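Local coordinates for protein PT26-6P (Thermococcus sp., PDB 2WB7) that is of unknown function, being encoded by a family of extrachromosomal mobile elements of Euryarchaea and built from three domains with novel folds, at residues Y172-K177 against D203-F208; W176-S181 against E196-V201; V51-Y56 against I71-P76. All coordinates share one frame; numbering follows the deposited sequence.

Overall arrangement
All three contacts are antiparallel strand pairings lying to one side of the centre of the elongated chain. Contacts 1 and 2 are successive lengths of one pairing, strand 163-178 with strand 198-213; they share W176 and K177, and their centres are 15 Å apart. Contact 2 is the more distal, about 65 Å from the chain's centre against 53 Å for contact 1 and 35 Å for contact 3. Contact 3 belongs to a hairpin of a second sheet, centred 20 Å from contact 1, and the two meet where F208 CE1 lies 4.1 Å from V51 CG2. Contacts 2 and 3 do not touch; their nearest atoms are about 13 Å apart.

Contact 1 (Y172-K177 against D203-F208); sequences YQEAWK and DKDIDF
Q173 and I206 form an antiparallel hydrogen-bonded pair: Q173 N donates to I206 O at 3.0 Å and I206 N returns a bond to Q173 O at 2.9 Å, both fairly straight. Further along, A175 N donates to K204 O, while A175 O receives only weak, bent bonds from both D203 N and K204 N. With D203 and K204 facing A175 together, this is a classic beta bulge.

On the face carrying Y172, E174 and D205, the Y172 ring lies alongside the D205 carboxylate, their planes 34° apart and Y172 CD1 3.8 Å from D205 CG. A chi1 of 64°, with Y172 CG between its own N and carbonyl carbon, sets the ring in that place beside D205. E174 extends beside D205, the two carboxylates turned 81° to each other. E174 OE2 accepts from W176 NE1 at 2.9 Å; this oxygen lies almost in the indole plane, yet is met from above its own carboxylate plane. On the other face A175 CB packs against K204 CG at 3.5 Å and, more loosely, I206 CD1. The F208 ring turns an edge to Q173 N.

Outside the pair, H86 stacks on the Y172 ring and donates through NE2 to E174 OE1; H202, stacked on W176, donates through NE2 to D205 OD1, and Q173 NE2 reaches N83 O. Two acidic groups, with E174 OE2 and D205 OD1 5.2 Å apart, thus each have a histidine partner, which would probably ease their mutual repulsion and, if those histidines are protonated, favour the ionised carboxylates.

Contact 2 (W176-S181 against E196-V201); sequences WKTDSS and EDACWV
An antiparallel strand pair running out into loops forms this contact, with strand 163-178 meeting the start of strand 198-213 near the C188-C199 disulfide. The short strand axes approach to 4.6 Å. K177 and V201 make the hydrogen-bonded pair: V201 N donates to K177 O at 2.8 Å, an almost straight bond of 173°, and K177 N returns a bond to V201 O. Beyond it, D179 N donates to C199 O at 2.9 Å.

T178 and W200 form the intervening non-hydrogen-bonded pair, with CA atoms 4.2 Å apart and side chains lying alongside each other. The T178 methyl CG2 sits over one face of the W200 indole, 3.5 Å from the centroid of the five-membered ring and 19° off its normal, a CH-pi contact. It reaches that place because CG2 is anti to the T178 carbonyl carbon while OG1 takes the site between N and C (chi1 34°). The same methyl also touches A198 CB at 3.5 Å. W176 O lies at the edge of the W200 ring, near its plane. From outside the pair, the F82 ring meets both indoles, W176 and W200. Replacing W200 by an alanine is likely to leave the T178 methyl without its aromatic platform and F82 with one of its two indole neighbours gone.

At the end of the pairing, D179 CB approaches V201 CG1 at 3.8 Å. D179 OD1 accepts from S181 N, nearly along the C-O axis, and from S181 OG on the syn side, so two donors grip OD1 and limit the turning of the carboxylate. The disulfide ties C199, within its strand, to C188 in the connecting segment. The whole is an antiparallel pairing of strands 163-178 and 198-213, closed after its last backbone bond by an Asx turn, D179 OD1 with S181 N.

Contact 3 (V51-Y56 against I71-P76); sequences VLIHIY and IRLEIP
Backbone bonds join L52 with E74 and H54 with R72, two antiparallel hydrogen-bonded pairs separated by the non-hydrogen-bonded pair I53 with L73. L52 N donates to E74 O (3.0 Å, 164°), and R72 N gives H54 O the shortest of the four bonds at 2.7 Å.

Apolar contacts gather on the I53, I71 and L73 face. I53 CG2, anti to its backbone N (chi1 -46° for CG1), touches both I71 CG2 at 4.2 Å and L73 CD2 at 4.0 Å, the branches running side by side. V51 CG1 adds a crossing contact with L73 CB at 3.9 Å.

The other face carries H54, R72 and E74, with L52 among them. The H54 ring and E74 carboxylate have planes 13° apart, in a doubtful approach that includes a clash and is not a hydrogen bond. The Y56 ring turns an edge to R72, with CE2 3.9 Å from R72 CB, while the R72 guanidinium makes its salt bridge to D123.

The hairpin of strands 52-62 and 66-75 packs its apolar face on strands 85-96 and 198-213, with strand 120-129 pairing alongside 66-75.

Contact 1 (Y172-K177 against D203-F208)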
loop_
_atom_site.group_PDB
_atom_site.type_symbol
_atom_site.label_atom_id
_atom_site.label_comp_id
_atom_site.label_asym_id
_atom_site.label_seq_id
_atom_site.Cartn_x
_atom_site.Cartn_y
_atom_site.Cartn_z
ATOM N N TYR A 172 18.486 30.077 -29.739
ATOM C CA TYR A 172 18.819 30.439 -31.111
ATOM C C TYR A 172 20.045 29.726 -31.658
ATOM O O TYR A 172 20.982 29.419 -30.916
ATOM C CB TYR A 172 19.064 31.935 -31.192
ATOM C CG TYR A 172 20.265 32.381 -30.390
ATOM C CD1 TYR A 172 21.546 32.307 -30.922
ATOM C CD2 TYR A 172 20.116 32.877 -29.106
ATOM C CE1 TYR A 172 22.641 32.722 -30.198
ATOM C CE2 TYR A 172 21.206 33.295 -28.375
ATOM C CZ TYR A 172 22.466 33.219 -28.924
ATOM O OH TYR A 172 23.561 33.632 -28.193
ATOM N N GLN A 173 20.044 29.485 -32.968
ATOM C CA GLN A 173 21.217 28.931 -33.629
ATOM C C GLN A 173 22.049 30.011 -34.308
ATOM O O GLN A 173 21.508 30.923 -34.947
ATOM C CB GLN A 173 20.837 27.868 -34.652
ATOM C CG GLN A 173 22.036 27.080 -35.123
ATOM C CD GLN A 173 21.649 25.888 -35.955
ATOM O OE1 GLN A 173 20.483 25.730 -36.322
ATOM N NE2 GLN A 173 22.628 25.036 -36.272
ATOM N N GLU A 174 23.369 29.899 -34.169
ATOM C CA GLU A 174 24.282 30.793 -34.853
ATOM C C GLU A 174 24.432 30.383 -36.316
ATOM O O GLU A 174 24.512 29.189 -36.633
ATOM C CB GLU A 174 25.644 30.775 -34.178
ATOM C CG GLU A 174 25.657 31.345 -32.768
ATOM C CD GLU A 174 27.060 31.356 -32.161
ATOM O OE1 GLU A 174 27.244 30.811 -31.050
ATOM O OE2 GLU A 174 27.986 31.900 -32.802
ATOM N N ALA A 175 24.455 31.382 -37.199
ATOM C CA ALA A 175 24.731 31.172 -38.617
ATOM C C ALA A 175 26.067 31.832 -38.952
ATOM O O ALA A 175 26.261 33.009 -38.665
ATOM C CB ALA A 175 23.610 31.770 -39.461
ATOM N N TRP A 176 26.986 31.075 -39.541
ATOM C CA TRP A 176 28.301 31.599 -39.911
ATOM C C TRP A 176 28.546 31.435 -41.414
ATOM O O TRP A 176 28.201 30.400 -41.982
ATOM C CB TRP A 176 29.407 30.889 -39.117
ATOM C CG TRP A 176 29.458 31.258 -37.651
ATOM C CD1 TRP A 176 28.491 31.023 -36.716
ATOM C CD2 TRP A 176 30.534 31.922 -36.954
ATOM N NE1 TRP A 176 28.894 31.496 -35.484
ATOM C CE2 TRP A 176 30.142 32.050 -35.602
ATOM C CE3 TRP A 176 31.785 32.423 -37.343
ATOM C CZ2 TRP A 176 30.954 32.664 -34.639
ATOM C CZ3 TRP A 176 32.592 33.032 -36.381
ATOM C CH2 TRP A 176 32.170 33.145 -35.046
ATOM N N LYS A 177 29.139 32.452 -42.046
ATOM C CA LYS A 177 29.545 32.380 -43.460
ATOM C C LYS A 177 31.032 32.685 -43.586
ATOM O O LYS A 177 31.615 33.317 -42.699
ATOM C CB LYS A 177 28.780 33.398 -44.308
ATOM C CG LYS A 177 27.403 33.772 -43.778
ATOM C CD LYS A 177 26.378 32.647 -43.962
ATOM C CE LYS A 177 25.030 32.999 -43.322
ATOM N NZ LYS A 177 23.966 32.008 -43.699
ATOM N N ASP A 203 27.488 35.559 -39.023
ATOM C CA ASP A 203 26.452 36.276 -39.759
ATOM C C ASP A 203 25.225 36.674 -38.930
ATOM O O ASP A 203 25.092 37.818 -38.520
ATOM C CB ASP A 203 26.005 35.449 -40.966
ATOM C CG ASP A 203 25.029 36.194 -41.840
ATOM O OD1 ASP A 203 25.142 37.437 -41.930
ATOM O OD2 ASP A 203 24.145 35.545 -42.442
ATOM N N LYS A 204 24.318 35.730 -38.711
ATOM C CA LYS A 204 23.064 36.028 -38.016
ATOM C C LYS A 204 22.742 35.026 -36.900
ATOM O O LYS A 204 23.463 34.044 -36.698
ATOM C CB LYS A 204 21.913 36.067 -39.020
ATOM C CG LYS A 204 21.774 34.780 -39.820
ATOM C CD LYS A 204 21.058 35.051 -41.144
ATOM C CE LYS A 204 20.984 33.786 -42.007
ATOM N NZ LYS A 204 20.041 33.948 -43.146
ATOM N N ASP A 205 21.657 35.296 -36.175
ATOM C CA ASP A 205 21.143 34.397 -35.146
ATOM C C ASP A 205 19.687 34.049 -35.454
ATOM O O ASP A 205 18.885 34.927 -35.751
ATOM C CB ASP A 205 21.267 35.044 -33.767
ATOM C CG ASP A 205 22.699 35.096 -33.285
ATOM O OD1 ASP A 205 23.500 34.258 -33.748
ATOM O OD2 ASP A 205 23.031 35.964 -32.453
ATOM N N ILE A 206 19.345 32.769 -35.389
ATOM C CA ILE A 206 18.021 32.310 -35.806
ATOM C C ILE A 206 17.225 31.666 -34.663
ATOM O O ILE A 206 17.555 30.573 -34.205
ATOM C CB ILE A 206 18.140 31.293 -36.954
ATOM C CG1 ILE A 206 18.962 31.884 -38.104
ATOM C CG2 ILE A 206 16.763 30.849 -37.418
ATOM C CD1 ILE A 206 19.571 30.833 -39.027
ATOM N N ASP A 207 16.165 32.334 -34.223
ATOM C CA ASP A 207 15.361 31.863 -33.103
ATOM C C ASP A 207 14.538 30.605 -33.380
ATOM O O ASP A 207 14.059 30.387 -34.499
ATOM C CB ASP A 207 14.449 32.983 -32.626
ATOM C CG ASP A 207 15.221 34.099 -31.990
ATOM O OD1 ASP A 207 14.635 35.173 -31.725
ATOM O OD2 ASP A 207 16.429 33.895 -31.756
ATOM N N PHE A 208 14.392 29.772 -32.347
ATOM C CA PHE A 208 13.499 28.623 -32.409
ATOM C C PHE A 208 12.735 28.457 -31.103
ATOM O O PHE A 208 13.171 28.891 -30.030
ATOM C CB PHE A 208 14.259 27.330 -32.742
ATOM C CG PHE A 208 15.309 26.971 -31.733
ATOM C CD1 PHE A 208 14.986 26.229 -30.595
ATOM C CD2 PHE A 208 16.618 27.381 -31.913
ATOM C CE1 PHE A 208 15.951 25.908 -29.655
ATOM C CE2 PHE A 208 17.594 27.056 -30.980
ATOM C CZ PHE A 208 17.258 26.323 -29.845
#

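Contact 2 (W176-S181 against E196-V201)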
loop_
_atom_site.group_PDB
_atom_site.type_symbol
_atom_site.label_atom_id
_atom_site.label_comp_id
_atom_site.label_asym_id
_atom_site.label_seq_id
_atom_site.Cartn_x
_atom_site.Cartn_y
_atom_site.Cartn_z
ATOM N N TRP A 176 26.986 31.075 -39.541
ATOM C CA TRP A 176 28.301 31.599 -39.911
ATOM C C TRP A 176 28.546 31.435 -41.414
ATOM O O TRP A 176 28.201 30.400 -41.982
ATOM C CB TRP A 176 29.407 30.889 -39.117
ATOM C CG TRP A 176 29.458 31.258 -37.651
ATOM C CD1 TRP A 176 28.491 31.023 -36.716
ATOM C CD2 TRP A 176 30.534 31.922 -36.954
ATOM N NE1 TRP A 176 28.894 31.496 -35.484
ATOM C CE2 TRP A 176 30.142 32.050 -35.602
ATOM C CE3 TRP A 176 31.785 32.423 -37.343
ATOM C CZ2 TRP A 176 30.954 32.664 -34.639
ATOM C CZ3 TRP A 176 32.592 33.032 -36.381
ATOM C CH2 TRP A 176 32.170 33.145 -35.046
ATOM N N LYS A 177 29.139 32.452 -42.046
ATOM C CA LYS A 177 29.545 32.380 -43.460
ATOM C C LYS A 177 31.032 32.685 -43.586
ATOM O O LYS A 177 31.615 33.317 -42.699
ATOM C CB LYS A 177 28.780 33.398 -44.308
ATOM C CG LYS A 177 27.403 33.772 -43.778
ATOM C CD LYS A 177 26.378 32.647 -43.962
ATOM C CE LYS A 177 25.030 32.999 -43.322
ATOM N NZ LYS A 177 23.966 32.008 -43.699
ATOM N N THR A 178 31.637 32.247 -44.688
ATOM C CA THR A 178 33.019 32.632 -45.017
ATOM C C THR A 178 33.108 34.066 -45.508
ATOM O O THR A 178 32.363 34.473 -46.398
ATOM C CB THR A 178 33.630 31.759 -46.121
ATOM O OG1 THR A 178 32.610 31.393 -47.058
ATOM C CG2 THR A 178 34.243 30.507 -45.541
ATOM N N ASP A 179 34.025 34.819 -44.914
ATOM C CA ASP A 179 34.304 36.189 -45.324
ATOM C C ASP A 179 35.324 36.169 -46.458
ATOM O O ASP A 179 36.534 36.155 -46.217
ATOM C CB ASP A 179 34.836 37.000 -44.140
ATOM C CG ASP A 179 35.108 38.441 -44.502
ATOM O OD1 ASP A 179 35.390 38.715 -45.689
ATOM O OD2 ASP A 179 35.029 39.303 -43.598
ATOM N N SER A 180 34.822 36.172 -47.691
ATOM C CA SER A 180 35.643 36.008 -48.893
ATOM C C SER A 180 36.749 37.059 -49.052
ATOM O O SER A 180 37.651 36.901 -49.871
ATOM C CB SER A 180 34.742 36.028 -50.126
ATOM O OG SER A 180 35.285 35.246 -51.169
ATOM N N SER A 181 36.685 38.112 -48.241
ATOM C CA SER A 181 37.592 39.246 -48.370
ATOM C C SER A 181 38.839 39.158 -47.503
ATOM O O SER A 181 39.570 40.134 -47.381
ATOM C CB SER A 181 36.863 40.544 -48.021
ATOM O OG SER A 181 36.855 40.779 -46.620
ATOM N N GLU A 196 39.926 25.650 -42.510
ATOM C CA GLU A 196 39.905 25.160 -43.879
ATOM C C GLU A 196 40.246 26.293 -44.863
ATOM O O GLU A 196 39.550 26.502 -45.869
ATOM C CB GLU A 196 38.552 24.527 -44.212
ATOM C CG GLU A 196 38.278 23.219 -43.481
ATOM C CD GLU A 196 37.170 22.395 -44.138
ATOM O OE1 GLU A 196 36.803 22.695 -45.298
ATOM O OE2 GLU A 196 36.668 21.444 -43.496
ATOM N N ASP A 197 41.314 27.027 -44.544
ATOM C CA ASP A 197 41.883 28.037 -45.436
ATOM C C ASP A 197 40.936 29.173 -45.787
ATOM O O ASP A 197 41.188 29.923 -46.730
ATOM C CB ASP A 197 42.377 27.391 -46.729
ATOM C CG ASP A 197 43.404 26.317 -46.477
ATOM O OD1 ASP A 197 44.232 26.494 -45.551
ATOM O OD2 ASP A 197 43.378 25.299 -47.203
ATOM N N ALA A 198 39.846 29.301 -45.044
ATOM C CA ALA A 198 38.973 30.451 -45.196
ATOM C C ALA A 198 38.714 31.073 -43.836
ATOM O O ALA A 198 38.840 30.421 -42.799
ATOM C CB ALA A 198 37.679 30.057 -45.862
ATOM N N CYS A 199 38.359 32.345 -43.838
ATOM C CA CYS A 199 38.119 33.035 -42.593
ATOM C C CYS A 199 36.638 33.176 -42.335
ATOM O O CYS A 199 36.005 34.067 -42.883
ATOM C CB CYS A 199 38.740 34.420 -42.624
ATOM S SG CYS A 199 38.225 35.395 -41.227
ATOM N N TRP A 200 36.102 32.306 -41.483
ATOM C CA TRP A 200 34.671 32.259 -41.196
ATOM C C TRP A 200 34.260 33.334 -40.208
ATOM O O TRP A 200 34.980 33.614 -39.252
ATOM C CB TRP A 200 34.294 30.884 -40.646
ATOM C CG TRP A 200 34.485 29.791 -41.640
ATOM C CD1 TRP A 200 35.668 29.244 -42.045
ATOM C CD2 TRP A 200 33.462 29.113 -42.365
ATOM N NE1 TRP A 200 35.444 28.274 -42.986
ATOM C CE2 TRP A 200 34.096 28.169 -43.198
ATOM C CE3 TRP A 200 32.069 29.215 -42.398
ATOM C CZ2 TRP A 200 33.384 27.329 -44.053
ATOM C CZ3 TRP A 200 31.363 28.381 -43.250
ATOM C CH2 TRP A 200 32.022 27.450 -44.067
ATOM N N VAL A 201 33.091 33.928 -40.433
ATOM C CA VAL A 201 32.616 34.997 -39.558
ATOM C C VAL A 201 31.115 34.887 -39.233
ATOM O O VAL A 201 30.346 34.250 -39.962
ATOM C CB VAL A 201 33.009 36.406 -40.107
ATOM C CG1 VAL A 201 32.264 36.729 -41.398
ATOM C CG2 VAL A 201 32.788 37.482 -39.055
#

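Contact 3 (V51-Y56 against I71-P76)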
loop_
_atom_site.group_PDB
_atom_site.type_symbol
_atom_site.label_atom_id
_atom_site.label_comp_id
_atom_site.label_asym_id
_atom_site.label_seq_id
_atom_site.Cartn_x
_atom_site.Cartn_y
_atom_site.Cartn_z
ATOM N N VAL A 51 16.955 20.831 -32.310
ATOM C CA VAL A 51 17.083 20.032 -31.101
ATOM C C VAL A 51 16.070 18.886 -31.154
ATOM O O VAL A 51 14.903 19.083 -31.496
ATOM C CB VAL A 51 16.829 20.875 -29.839
ATOM C CG1 VAL A 51 17.147 20.073 -28.602
ATOM C CG2 VAL A 51 17.644 22.142 -29.872
ATOM N N LEU A 52 16.532 17.681 -30.846
ATOM C CA LEU A 52 15.643 16.545 -30.689
ATOM C C LEU A 52 15.297 16.456 -29.211
ATOM O O LEU A 52 16.178 16.585 -28.357
ATOM C CB LEU A 52 16.309 15.252 -31.165
ATOM C CG LEU A 52 16.155 14.896 -32.647
ATOM C CD1 LEU A 52 14.672 14.670 -33.029
ATOM C CD2 LEU A 52 16.790 15.976 -33.505
ATOM N N ILE A 53 14.017 16.262 -28.901
ATOM C CA ILE A 53 13.571 16.222 -27.510
ATOM C C ILE A 53 12.998 14.857 -27.166
ATOM O O ILE A 53 12.111 14.365 -27.861
ATOM C CB ILE A 53 12.499 17.295 -27.229
ATOM C CG1 ILE A 53 12.929 18.643 -27.825
ATOM C CG2 ILE A 53 12.225 17.392 -25.733
ATOM C CD1 ILE A 53 12.057 19.830 -27.420
ATOM N N HIS A 54 13.522 14.251 -26.099
ATOM C CA HIS A 54 12.984 13.007 -25.552
ATOM C C HIS A 54 12.641 13.142 -24.071
ATOM O O HIS A 54 13.402 13.733 -23.289
ATOM C CB HIS A 54 13.966 11.862 -25.762
ATOM C CG HIS A 54 14.226 11.559 -27.203
ATOM N ND1 HIS A 54 13.491 10.633 -27.912
ATOM C CD2 HIS A 54 15.127 12.077 -28.076
ATOM C CE1 HIS A 54 13.930 10.589 -29.158
ATOM N NE2 HIS A 54 14.922 11.453 -29.283
ATOM N N ILE A 55 11.481 12.598 -23.707
ATOM C CA ILE A 55 11.001 12.587 -22.324
ATOM C C ILE A 55 10.926 11.162 -21.783
ATOM O O ILE A 55 10.385 10.257 -22.439
ATOM C CB ILE A 55 9.604 13.229 -22.205
ATOM C CG1 ILE A 55 9.607 14.623 -22.827
ATOM C CG2 ILE A 55 9.163 13.294 -20.753
ATOM C CD1 ILE A 55 8.238 15.224 -22.943
ATOM N N TYR A 56 11.468 10.970 -20.583
ATOM C CA TYR A 56 11.454 9.661 -19.937
ATOM C C TYR A 56 10.924 9.705 -18.504
ATOM O O TYR A 56 11.220 10.634 -17.741
ATOM C CB TYR A 56 12.861 9.080 -19.901
ATOM C CG TYR A 56 13.549 9.033 -21.229
ATOM C CD1 TYR A 56 13.442 7.916 -22.045
ATOM C CD2 TYR A 56 14.325 10.098 -21.663
ATOM C CE1 TYR A 56 14.069 7.866 -23.260
ATOM C CE2 TYR A 56 14.969 10.056 -22.873
ATOM C CZ TYR A 56 14.838 8.935 -23.672
ATOM O OH TYR A 56 15.477 8.889 -24.894
ATOM N N ILE A 71 14.487 14.529 -19.228
ATOM C CA ILE A 71 14.389 15.143 -20.548
ATOM C C ILE A 71 15.755 15.125 -21.236
ATOM O O ILE A 71 16.729 15.658 -20.717
ATOM C CB ILE A 71 13.928 16.595 -20.444
ATOM C CG1 ILE A 71 12.648 16.681 -19.611
ATOM C CG2 ILE A 71 13.732 17.182 -21.830
ATOM C CD1 ILE A 71 12.435 18.060 -18.961
ATOM N N ARG A 72 15.821 14.512 -22.408
ATOM C CA ARG A 72 17.073 14.445 -23.128
ATOM C C ARG A 72 17.060 15.284 -24.413
ATOM O O ARG A 72 16.256 15.043 -25.319
ATOM C CB ARG A 72 17.408 12.996 -23.436
ATOM C CG ARG A 72 18.643 12.818 -24.257
ATOM C CD ARG A 72 18.664 11.418 -24.797
ATOM N NE ARG A 72 20.020 10.900 -24.882
ATOM C CZ ARG A 72 20.687 10.394 -23.848
ATOM N NH1 ARG A 72 20.109 10.344 -22.646
ATOM N NH2 ARG A 72 21.929 9.939 -24.022
ATOM N N LEU A 73 17.964 16.258 -24.485
ATOM C CA LEU A 73 18.079 17.141 -25.639
ATOM C C LEU A 73 19.295 16.786 -26.502
ATOM O O LEU A 73 20.423 16.846 -26.026
ATOM C CB LEU A 73 18.225 18.582 -25.157
ATOM C CG LEU A 73 17.225 19.087 -24.115
ATOM C CD1 LEU A 73 17.446 20.565 -23.851
ATOM C CD2 LEU A 73 15.822 18.841 -24.599
ATOM N N GLU A 74 19.073 16.420 -27.762
ATOM C CA GLU A 74 20.182 16.209 -28.698
ATOM C C GLU A 74 20.419 17.414 -29.592
ATOM O O GLU A 74 19.533 17.830 -30.330
ATOM C CB GLU A 74 19.927 15.005 -29.600
ATOM C CG GLU A 74 19.311 13.820 -28.896
ATOM C CD GLU A 74 18.482 12.951 -29.851
ATOM O OE1 GLU A 74 17.624 12.169 -29.357
ATOM O OE2 GLU A 74 18.668 13.077 -31.095
ATOM N N ILE A 75 21.619 17.973 -29.524
ATOM C CA ILE A 75 22.055 18.920 -30.535
ATOM C C ILE A 75 22.710 18.147 -31.687
ATOM O O ILE A 75 23.803 17.611 -31.530
ATOM C CB ILE A 75 23.047 19.940 -29.964
ATOM C CG1 ILE A 75 22.699 20.291 -28.510
ATOM C CG2 ILE A 75 23.105 21.169 -30.840
ATOM C CD1 ILE A 75 21.351 20.893 -28.316
ATOM N N PRO A 76 22.032 18.076 -32.848
ATOM C CA PRO A 76 22.628 17.352 -33.966
ATOM C C PRO A 76 23.826 18.112 -34.517
ATOM O O PRO A 76 23.873 19.337 -34.420
ATOM C CB PRO A 76 21.511 17.312 -35.011
ATOM C CG PRO A 76 20.492 18.320 -34.588
ATOM C CD PRO A 76 20.836 18.842 -33.236
#